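Local coordinates for glutamine synthetase (Helicobacter pylori, PDB 5ZLI), which belongs to the glutamine synthetase family as a type I-beta enzyme and assembles from twelve chains, each with a beta-grasp and a catalytic domain, at residues G137-F142 and Q228-V233; M278-S283 and L379-I384; L305-G310 and F366-P371. All blocks are in the same frame, centred on the assembly; numbering follows the deposited sequence.

Contact 1 of 3, residues G137-F142 and Q228-V233; sequences GAENEF and QGEVGV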
# COMPACT_ATOMS: atom_id res chain seq x y z
N GLY B 137 2.46 55.19 14.66
CA GLY B 137 3.45 54.14 14.49
C GLY B 137 2.97 52.78 14.95
O GLY B 137 2.91 52.52 16.16
N ALA B 138 2.66 51.89 14.01
CA ALA B 138 2.04 50.60 14.31
C ALA B 138 3.07 49.48 14.37
O ALA B 138 4.01 49.43 13.57
CB ALA B 138 0.97 50.26 13.25
N GLU B 139 2.90 48.59 15.34
CA GLU B 139 3.64 47.33 15.41
C GLU B 139 2.63 46.23 15.07
O GLU B 139 1.79 45.89 15.91
CB GLU B 139 4.21 47.10 16.80
CG GLU B 139 4.91 48.28 17.46
CD GLU B 139 5.10 48.06 18.97
OE1 GLU B 139 4.66 46.99 19.47
OE2 GLU B 139 5.65 48.94 19.67
N ASN B 140 2.73 45.65 13.87
CA ASN B 140 1.81 44.59 13.47
C ASN B 140 2.48 43.24 13.67
O ASN B 140 3.18 42.73 12.79
CB ASN B 140 1.35 44.72 12.02
CG ASN B 140 0.53 45.95 11.78
OD1 ASN B 140 -0.70 45.93 11.91
ND2 ASN B 140 1.19 47.04 11.39
N GLU B 141 2.24 42.64 14.83
CA GLU B 141 2.63 41.26 15.06
C GLU B 141 1.88 40.34 14.09
O GLU B 141 0.72 40.58 13.75
CB GLU B 141 2.36 40.84 16.52
CG GLU B 141 3.07 41.75 17.55
CD GLU B 141 2.78 41.41 19.03
OE1 GLU B 141 1.69 40.88 19.33
OE2 GLU B 141 3.61 41.77 19.90
N PHE B 142 2.58 39.29 13.65
CA PHE B 142 2.07 38.37 12.65
C PHE B 142 2.58 36.97 12.93
O PHE B 142 3.28 36.72 13.91
CB PHE B 142 2.48 38.77 11.25
CG PHE B 142 3.96 38.82 11.06
CD1 PHE B 142 4.68 37.67 10.81
CD2 PHE B 142 4.63 40.03 11.10
CE1 PHE B 142 6.05 37.73 10.63
CE2 PHE B 142 5.95 40.09 10.91
CZ PHE B 142 6.68 38.93 10.67
N GLN B 228 5.25 33.48 15.81
CA GLN B 228 4.89 34.88 15.77
C GLN B 228 6.15 35.72 15.57
O GLN B 228 7.27 35.32 15.92
CB GLN B 228 4.18 35.27 17.07
CG GLN B 228 3.15 36.34 16.86
CD GLN B 228 2.52 36.80 18.14
OE1 GLN B 228 3.00 36.49 19.22
NE2 GLN B 228 1.46 37.57 18.02
N GLY B 229 5.94 36.92 15.02
CA GLY B 229 7.03 37.81 14.67
C GLY B 229 6.52 39.23 14.63
O GLY B 229 5.32 39.48 14.75
N GLU B 230 7.45 40.16 14.45
CA GLU B 230 7.12 41.58 14.50
C GLU B 230 8.28 42.37 13.90
O GLU B 230 9.45 42.01 14.07
CB GLU B 230 6.89 41.98 15.97
CG GLU B 230 6.02 43.22 16.29
CD GLU B 230 6.10 43.57 17.79
OE1 GLU B 230 5.32 44.41 18.30
OE2 GLU B 230 6.94 42.93 18.46
N VAL B 231 7.95 43.47 13.23
CA VAL B 231 8.95 44.42 12.73
C VAL B 231 8.50 45.82 13.12
O VAL B 231 7.33 46.19 12.93
CB VAL B 231 9.15 44.31 11.21
CG1 VAL B 231 10.17 45.35 10.72
CG2 VAL B 231 9.59 42.91 10.82
N GLY B 232 9.41 46.58 13.71
CA GLY B 232 9.17 47.98 14.02
C GLY B 232 9.48 48.86 12.83
O GLY B 232 10.59 48.81 12.28
N VAL B 233 8.51 49.70 12.44
CA VAL B 233 8.63 50.61 11.32
C VAL B 233 8.59 52.05 11.84
O VAL B 233 8.12 52.33 12.94
CB VAL B 233 7.51 50.36 10.28
CG1 VAL B 233 7.80 49.12 9.49
CG2 VAL B 233 6.18 50.20 10.96
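Phe142 and Gly229 join two antiparallel strands of the catalytic-domain sheet in the buried interior, and the pairing across these segments rests on this single hydrogen-bonded pair, next to a break in strand 133-145 at Glu141: Phe142 N gives to Gly229 O at 3.0 Å and Gly229 N to Phe142 O at 2.9 Å. Gly229 suits its place because a side chain there would point to the face on which the Phe142 ring lies across its backbone. With chi1 at 60°, the Phe142 ring is folded back over the partner strand, and Gly229 O lies 3.8 Å above its plane, offset toward the rim. Phe265 meets the same ring. Val233 CG2 merely packs against Ala138 O at 3.5 Å.

The other side of the sheet is acidic. Glu139, Glu141 and Glu230 all carry their carboxylates there. CG of Glu230 lies 3.5 Å from CG of Glu141, and beyond them Glu230 OE1 comes within 3.5 Å of Glu141 OE2, the carboxylate planes 71° apart; Glu139 OE1 also approaches Glu230 OE1. Nothing bonds these acceptors to each other. Glu141 is steadied through OE1 by the backbone N of Gly277, while Gln228 NE2 donates to Ser276 and Gly275. Glu223 adds another carboxylate. So dense a group of acceptors would be expected to attract positively charged partners, consistent with the carboxylate-lined metal sites known in glutamine synthetases.

Contact 2 of 3, residues M278-S283 and L379-I384; sequences MHTHVS and LAFAAI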
# COMPACT_ATOMS: atom_id res chain seq x y z
N MET B 278 -1.95 45.09 17.04
CA MET B 278 -1.42 46.25 16.34
C MET B 278 -1.24 47.31 17.41
O MET B 278 -2.10 48.15 17.65
CB MET B 278 -2.33 46.73 15.19
CG MET B 278 -1.72 47.86 14.34
SD MET B 278 -2.78 48.48 13.00
CE MET B 278 -4.13 49.18 13.96
N HIS B 279 -0.11 47.22 18.12
CA HIS B 279 0.30 48.22 19.09
C HIS B 279 0.57 49.53 18.35
O HIS B 279 1.53 49.66 17.58
CB HIS B 279 1.53 47.71 19.84
CG HIS B 279 1.26 46.45 20.61
ND1 HIS B 279 0.01 46.13 21.09
CD2 HIS B 279 2.07 45.41 20.94
CE1 HIS B 279 0.06 44.96 21.70
NE2 HIS B 279 1.29 44.50 21.62
N THR B 280 -0.31 50.49 18.56
CA THR B 280 -0.34 51.75 17.82
C THR B 280 0.17 52.86 18.74
O THR B 280 -0.31 53.01 19.87
CB THR B 280 -1.76 52.01 17.29
OG1 THR B 280 -2.70 51.32 18.10
CG2 THR B 280 -1.92 51.47 15.91
N HIS B 281 1.15 53.61 18.26
CA HIS B 281 1.76 54.70 19.01
C HIS B 281 1.32 56.04 18.42
O HIS B 281 1.47 56.26 17.21
CB HIS B 281 3.30 54.59 18.97
CG HIS B 281 3.87 53.42 19.72
ND1 HIS B 281 5.10 53.48 20.35
CD2 HIS B 281 3.40 52.16 19.94
CE1 HIS B 281 5.36 52.31 20.93
NE2 HIS B 281 4.34 51.50 20.69
N VAL B 282 0.80 56.95 19.27
CA VAL B 282 0.36 58.25 18.77
C VAL B 282 1.16 59.40 19.39
O VAL B 282 1.58 59.34 20.54
CB VAL B 282 -1.16 58.47 19.02
CG1 VAL B 282 -1.98 57.37 18.40
CG2 VAL B 282 -1.43 58.58 20.50
N SER B 283 1.38 60.44 18.59
CA SER B 283 1.73 61.76 19.10
C SER B 283 1.10 62.77 18.15
O SER B 283 1.01 62.52 16.94
CB SER B 283 3.25 62.07 19.19
OG SER B 283 3.94 62.11 17.93
N LEU B 379 -9.28 53.53 8.55
CA LEU B 379 -10.41 53.77 9.43
C LEU B 379 -9.96 53.77 10.88
O LEU B 379 -10.26 54.70 11.63
CB LEU B 379 -11.50 52.71 9.19
CG LEU B 379 -12.11 52.50 7.77
CD1 LEU B 379 -13.30 51.58 7.81
CD2 LEU B 379 -12.52 53.79 7.07
N ALA B 380 -9.14 52.79 11.26
CA ALA B 380 -8.63 52.73 12.63
C ALA B 380 -7.91 54.03 13.00
O ALA B 380 -8.24 54.69 14.01
CB ALA B 380 -7.70 51.52 12.82
N PHE B 381 -6.90 54.42 12.22
CA PHE B 381 -6.16 55.64 12.55
C PHE B 381 -7.07 56.85 12.53
O PHE B 381 -7.10 57.64 13.49
CB PHE B 381 -4.99 55.83 11.59
CG PHE B 381 -3.98 54.75 11.66
CD1 PHE B 381 -3.94 53.89 12.74
CD2 PHE B 381 -3.08 54.57 10.64
CE1 PHE B 381 -3.02 52.90 12.80
CE2 PHE B 381 -2.15 53.57 10.70
CZ PHE B 381 -2.13 52.74 11.78
N ALA B 382 -7.86 57.00 11.45
CA ALA B 382 -8.81 58.09 11.36
C ALA B 382 -9.66 58.17 12.62
O ALA B 382 -9.82 59.24 13.21
CB ALA B 382 -9.68 57.93 10.13
N ALA B 383 -10.27 57.05 13.01
CA ALA B 383 -11.14 57.05 14.20
C ALA B 383 -10.37 57.33 15.51
O ALA B 383 -10.86 58.05 16.38
CB ALA B 383 -11.90 55.73 14.27
N ILE B 384 -9.19 56.75 15.68
CA ILE B 384 -8.42 57.05 16.88
C ILE B 384 -8.17 58.54 17.00
O ILE B 384 -8.29 59.12 18.09
CB ILE B 384 -7.13 56.23 16.91
CG1 ILE B 384 -7.46 54.83 17.42
CG2 ILE B 384 -6.07 56.92 17.73
CD1 ILE B 384 -6.48 53.78 17.01
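A methionine reaching obliquely toward a phenylalanine ring joins strand 278-286 to helix 377-393: Met278 SD lies 5.4 Å from the centroid of the Phe381 ring, 63° off the ring normal, a Met-aromatic contact made neither squarely over the face nor in the plane. The thioether leaves the strand fully extended, with CG anti to the backbone N (chi1 -174°), and bends only at its last torsion, which brings the methyl CE to 4.1 Å from Phe381 CE1. The same methyl approaches Ala380 CB at 4.4 Å. The long, flexible methionine spans the gap, and the small alanine lets the methyl come close to the helix.

Thr280 comes to the ring differently. Its CG2 methyl sits at the edge, near the ring plane, 3.6 Å from Phe381 CE1, while its OG1 is hydrogen-bonded to the backbone O of Phe368 on the adjacent strand. A threonine can thus offer carbon to the helix and oxygen to the sheet.

Here helix 377-393 packs on one face of the catalytic-domain sheet, its segment axis 11.2 Å from that of the strand and inclined to it by 42°. Strand alternation sends Met278, Thr280 and Val282 toward the helix, whereas His279 and His281 point to the other face, beside Glu139. The helix answers with Ala380 and Ile384, about one turn apart, and with Phe381 next to Ala380. Beyond the ring, the branched pair Val282 and Ile384 touch through CG1 and CG2 at 4.2 Å. Phe136 stacks on the Phe381 ring, Leu318 and Thr322 of helix 315-322 cover Ile384, and the far side of the helix, at Leu379 and Ala382, rests on helix 114-128.

Contact 3 of 3, residues L305-G310 and F366-P371; sequences LHFLGG and FEFRFP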
# COMPACT_ATOMS: atom_id res chain seq x y z
N LEU B 305 -3.27 64.22 27.97
CA LEU B 305 -4.15 63.49 28.87
C LEU B 305 -5.61 63.69 28.52
O LEU B 305 -6.43 62.79 28.73
CB LEU B 305 -3.93 63.91 30.32
CG LEU B 305 -2.76 63.27 31.03
CD1 LEU B 305 -2.35 64.16 32.17
CD2 LEU B 305 -3.20 61.91 31.53
N HIS B 306 -5.96 64.87 28.00
CA HIS B 306 -7.29 65.09 27.47
C HIS B 306 -7.50 64.27 26.20
O HIS B 306 -8.56 63.65 26.02
CB HIS B 306 -7.53 66.59 27.24
CG HIS B 306 -7.71 67.37 28.51
ND1 HIS B 306 -8.37 66.88 29.61
CD2 HIS B 306 -7.28 68.61 28.85
CE1 HIS B 306 -8.35 67.78 30.58
NE2 HIS B 306 -7.70 68.84 30.14
N PHE B 307 -6.49 64.20 25.34
CA PHE B 307 -6.56 63.27 24.22
C PHE B 307 -6.88 61.84 24.68
O PHE B 307 -7.80 61.20 24.17
CB PHE B 307 -5.23 63.32 23.46
CG PHE B 307 -5.21 62.52 22.21
CD1 PHE B 307 -5.10 61.15 22.24
CD2 PHE B 307 -5.28 63.14 20.99
CE1 PHE B 307 -5.06 60.44 21.11
CE2 PHE B 307 -5.25 62.42 19.84
CZ PHE B 307 -5.14 61.08 19.89
N LEU B 308 -6.13 61.34 25.67
CA LEU B 308 -6.34 59.98 26.17
C LEU B 308 -7.73 59.78 26.74
O LEU B 308 -8.33 58.70 26.57
CB LEU B 308 -5.29 59.65 27.22
CG LEU B 308 -5.58 58.39 28.04
CD1 LEU B 308 -5.47 57.20 27.13
CD2 LEU B 308 -4.61 58.25 29.22
N GLY B 309 -8.24 60.77 27.48
CA GLY B 309 -9.59 60.68 28.00
C GLY B 309 -10.62 60.55 26.89
O GLY B 309 -11.62 59.85 27.04
N GLY B 310 -10.39 61.24 25.76
CA GLY B 310 -11.32 61.13 24.66
C GLY B 310 -11.26 59.76 24.02
O GLY B 310 -12.30 59.13 23.77
N PHE B 366 1.66 58.04 23.53
CA PHE B 366 0.98 56.88 24.08
C PHE B 366 1.18 55.68 23.16
O PHE B 366 1.57 55.82 22.00
CB PHE B 366 -0.51 57.15 24.25
CG PHE B 366 -0.83 58.23 25.21
CD1 PHE B 366 -1.46 59.38 24.78
CD2 PHE B 366 -0.57 58.07 26.56
CE1 PHE B 366 -1.80 60.38 25.69
CE2 PHE B 366 -0.90 59.07 27.48
CZ PHE B 366 -1.51 60.23 27.04
N GLU B 367 0.93 54.49 23.71
CA GLU B 367 0.78 53.29 22.90
C GLU B 367 -0.55 52.62 23.24
O GLU B 367 -0.79 52.28 24.40
CB GLU B 367 1.95 52.33 23.11
CG GLU B 367 1.66 50.91 22.59
CD GLU B 367 2.65 49.89 23.12
OE1 GLU B 367 3.85 49.97 22.75
OE2 GLU B 367 2.24 49.06 23.95
N PHE B 368 -1.43 52.49 22.25
CA PHE B 368 -2.71 51.80 22.44
C PHE B 368 -2.56 50.33 22.06
O PHE B 368 -2.27 50.01 20.90
CB PHE B 368 -3.82 52.47 21.62
CG PHE B 368 -3.93 53.94 21.86
CD1 PHE B 368 -4.53 54.44 23.00
CD2 PHE B 368 -3.37 54.84 20.96
CE1 PHE B 368 -4.60 55.82 23.20
CE2 PHE B 368 -3.46 56.19 21.17
CZ PHE B 368 -4.06 56.68 22.28
N ARG B 369 -2.76 49.45 23.03
CA ARG B 369 -2.49 48.04 22.85
C ARG B 369 -3.70 47.24 22.41
O ARG B 369 -3.55 46.05 22.11
CB ARG B 369 -1.92 47.44 24.14
CG ARG B 369 -0.65 48.08 24.63
CD ARG B 369 -0.21 47.46 25.93
NE ARG B 369 -0.01 46.01 25.84
CZ ARG B 369 1.03 45.42 25.26
NH1 ARG B 369 1.99 46.15 24.69
NH2 ARG B 369 1.13 44.10 25.23
N PHE B 370 -4.90 47.82 22.43
CA PHE B 370 -6.08 47.05 22.07
C PHE B 370 -6.31 46.85 20.57
O PHE B 370 -6.95 45.86 20.20
CB PHE B 370 -7.33 47.66 22.72
CG PHE B 370 -7.50 49.14 22.46
CD1 PHE B 370 -6.95 50.07 23.32
CD2 PHE B 370 -8.24 49.59 21.38
CE1 PHE B 370 -7.10 51.42 23.10
CE2 PHE B 370 -8.38 50.96 21.15
CZ PHE B 370 -7.81 51.87 22.01
N PRO B 371 -5.82 47.70 19.66
CA PRO B 371 -6.07 47.44 18.23
C PRO B 371 -5.29 46.25 17.69
O PRO B 371 -4.27 45.83 18.23
CB PRO B 371 -5.66 48.75 17.54
CG PRO B 371 -4.96 49.52 18.52
CD PRO B 371 -5.26 49.05 19.88
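The Phe366 ring meets Leu308 and Leu305 through its CZ end: Leu308 CB lies 3.8 Å from Phe366 CZ in an oblique approach, and the backbone N of Leu305 is at the ring edge, near its plane. Phe368 likewise has an edge turned to the helix, where Leu308 CD1 stands 4.3 Å from its CE1. The rings of Phe307 and Phe368 do not stack; Phe368 CZ reaches the edge of the Phe307 ring, 4.1 Å from CE1, while that carbon stands oblique to the Phe368 ring. Phe292 joins the cluster, edge-to-face with Phe307 and also against Phe366.

Leu308 is central because its carbons serve both strand phenylalanines. Its CG lies opposite the backbone N (chi1 167°), and the two methyls part from there: CD2 goes to Phe366 and CD1 to the edge of Phe368. Long, flat phenylalanines suit the strand, since the segment axes are 11.1 Å apart and the side chains must fill that distance without any polar bond across it.

The residue between the two rings faces the other way. Glu367 OE2 takes a hydrogen bond from Arg369 NH1 at 3.0 Å, part of a salt bridge; the oxygen lies in the guanidinium plane, and the donor meets its syn side from 27° out of the carboxylate plane. Arg354 pairs with the other oxygen of Glu367, so this buried carboxylate is held by two arginines.

Strand 366-368 lies between strands 278-286 and 351-355, and segment 305-310 of helix 302-313 runs almost parallel to it, with Val353 beside Leu308, Phe366 and Phe368, and Val311 of the helix reaching Phe368.

Overall arrangement
From the N terminus, strand 133-145 comes first, and contact 1 closes an 85-residue excursion when strand 228-237 returns beside it. Only then does contact 2 open, at strand 278-286. Contact 3 opens with helix 302-313 and closes at strand 366-368, all before helix 377-393 completes contact 2; contact 3 is therefore nested within contact 2, and contact 1 precedes both in series. Strands 228-237, 133-145, 278-286 and 366-368 are successive neighbours in one sheet, joined by backbone bonds such as Glu139 to His279 and Thr280 to Phe368. Contacts 2 and 3 lay two helices on one face; Glu139, His281 and Glu367 gather on the other.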